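Local coordinates for protein ALDH21) (Physcomitrella patens subsp. patens, PDB 5MZ5) that acts as an NADP(+)-dependent succinic semialdehyde dehydrogenase and may also oxidise glyceraldehyde 3-phosphate without phosphorylation, at residues A[444-449]-A[464-469]. Residues are numbered along the deposited sequence; the frame is centred on the assembly and turned at random.
Sequences SGIFTK and GGVILN
One face of the F447 ring is overlain by the backbone of N469, whose CA sits 4.2 Å from the ring centroid in a CH-pi contact and whose C comes within 3.5 Å of F447 CE2; T304, R307 and L308 of helix 301-313 also pack on this phenylalanine. The second flat group, the N469 amide, grips the backbone of T448 with both its ends. N469 OD1 accepts from T448 N at 2.8 Å, the donor lying in the carbonyl plane, while N469 ND2 gives a longer bond of 3.2 Å to T448 O, which lies nearly in the amide's own plane. With CG beside its own backbone N (chi1 -65°), the amide is swung back toward segment 444-449. An alanine here would forfeit both bonds and is likely to leave the N-H and the carbonyl of T448 without these mates.

Behind this junction, S444 to I446 and V466 to L468 pair as parallel strands, with I467 N bonding S444 O at 2.7 Å and N469 N closing the ladder on I446 O at 2.8 Å. I446 CG2 rests 4.0 Å from both V466 CG1 and L468 CD1, on the face packed by helix 451-460, the crossover of this beta-alpha-beta unit. Strand 465-468 continues the sheet into a second subunit. Thus, where the regular ladder ends, one buried side-chain amide takes over the backbone pairing.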
loop_
_atom_site.group_PDB
_atom_site.type_symbol
_atom_site.label_atom_id
_atom_site.label_comp_id
_atom_site.label_asym_id
_atom_site.label_seq_id
_atom_site.Cartn_x
_atom_site.Cartn_y
_atom_site.Cartn_z
ATOM N N SER A 444 -2.508 21.840 -15.303
ATOM C CA SER A 444 -3.054 23.174 -15.027
ATOM C C SER A 444 -2.308 23.741 -13.825
ATOM O O SER A 444 -1.776 22.982 -13.020
ATOM C CB SER A 444 -4.538 23.080 -14.706
ATOM O OG SER A 444 -5.301 22.982 -15.894
ATOM N N GLY A 445 -2.277 25.063 -13.725
ATOM C CA GLY A 445 -1.643 25.783 -12.637
ATOM C C GLY A 445 -2.641 26.698 -11.959
ATOM O O GLY A 445 -3.591 27.161 -12.593
ATOM N N ILE A 446 -2.450 26.933 -10.650
ATOM C CA ILE A 446 -3.286 27.834 -9.854
ATOM C C ILE A 446 -2.473 28.538 -8.744
ATOM O O ILE A 446 -1.875 27.869 -7.898
ATOM C CB ILE A 446 -4.595 27.167 -9.291
ATOM C CG1 ILE A 446 -5.387 28.179 -8.413
ATOM C CG2 ILE A 446 -4.311 25.844 -8.532
ATOM C CD1 ILE A 446 -6.692 27.768 -7.917
ATOM N N PHE A 447 -2.495 29.873 -8.731
ATOM C CA PHE A 447 -1.880 30.667 -7.656
ATOM C C PHE A 447 -3.012 31.151 -6.762
ATOM O O PHE A 447 -3.885 31.891 -7.221
ATOM C CB PHE A 447 -1.053 31.854 -8.186
ATOM C CG PHE A 447 0.302 31.461 -8.709
ATOM C CD1 PHE A 447 0.460 31.034 -10.028
ATOM C CD2 PHE A 447 1.427 31.527 -7.891
ATOM C CE1 PHE A 447 1.718 30.685 -10.518
ATOM C CE2 PHE A 447 2.687 31.170 -8.381
ATOM C CZ PHE A 447 2.824 30.760 -9.694
ATOM N N THR A 448 -3.020 30.686 -5.501
ATOM C CA THR A 448 -4.073 31.028 -4.536
ATOM C C THR A 448 -3.587 30.879 -3.106
ATOM O O THR A 448 -2.773 29.997 -2.817
ATOM C CB THR A 448 -5.382 30.200 -4.795
ATOM O OG1 THR A 448 -6.395 30.595 -3.866
ATOM C CG2 THR A 448 -5.178 28.689 -4.668
ATOM N N LYS A 449 -4.122 31.720 -2.213
ATOM C CA LYS A 449 -3.864 31.659 -0.778
ATOM C C LYS A 449 -5.095 31.038 -0.093
ATOM O O LYS A 449 -5.093 30.819 1.122
ATOM C CB LYS A 449 -3.631 33.066 -0.212
ATOM C CG LYS A 449 -2.330 33.711 -0.619
ATOM C CD LYS A 449 -2.357 35.178 -0.211
ATOM C CE LYS A 449 -1.087 35.881 -0.591
ATOM N NZ LYS A 449 -1.110 37.324 -0.214
ATOM N N GLY A 464 -4.406 15.654 -15.585
ATOM C CA GLY A 464 -3.664 14.646 -14.818
ATOM C C GLY A 464 -2.912 15.238 -13.620
ATOM O O GLY A 464 -2.655 14.553 -12.631
ATOM N N GLY A 465 -2.544 16.516 -13.707
ATOM C CA GLY A 465 -1.812 17.201 -12.651
ATOM C C GLY A 465 -2.191 18.655 -12.476
ATOM O O GLY A 465 -2.239 19.411 -13.451
ATOM N N VAL A 466 -2.470 19.051 -11.220
ATOM C CA VAL A 466 -2.813 20.423 -10.865
ATOM C C VAL A 466 -1.621 20.979 -10.088
ATOM O O VAL A 466 -1.249 20.440 -9.046
ATOM C CB VAL A 466 -4.156 20.549 -10.073
ATOM C CG1 VAL A 466 -4.437 22.005 -9.664
ATOM C CG2 VAL A 466 -5.327 19.993 -10.873
ATOM N N ILE A 467 -1.026 22.051 -10.600
ATOM C CA ILE A 467 0.102 22.688 -9.934
ATOM C C ILE A 467 -0.397 23.826 -9.077
ATOM O O ILE A 467 -0.989 24.774 -9.589
ATOM C CB ILE A 467 1.246 23.095 -10.895
ATOM C CG1 ILE A 467 1.512 21.996 -11.961
ATOM C CG2 ILE A 467 2.505 23.436 -10.090
ATOM C CD1 ILE A 467 1.895 20.519 -11.486
ATOM N N LEU A 468 -0.153 23.705 -7.752
ATOM C CA LEU A 468 -0.562 24.669 -6.756
ATOM C C LEU A 468 0.598 25.595 -6.372
ATOM O O LEU A 468 1.622 25.143 -5.847
ATOM C CB LEU A 468 -1.158 23.929 -5.527
ATOM C CG LEU A 468 -1.698 24.777 -4.352
ATOM C CD1 LEU A 468 -2.709 25.883 -4.825
ATOM C CD2 LEU A 468 -2.336 23.869 -3.301
ATOM N N ASN A 469 0.419 26.887 -6.666
ATOM C CA ASN A 469 1.351 28.000 -6.404
ATOM C C ASN A 469 2.678 27.852 -7.176
ATOM O O ASN A 469 3.777 28.125 -6.691
ATOM C CB ASN A 469 1.524 28.247 -4.900
ATOM C CG ASN A 469 0.211 28.710 -4.328
ATOM O OD1 ASN A 469 -0.588 29.327 -5.025
ATOM N ND2 ASN A 469 -0.095 28.350 -3.093
#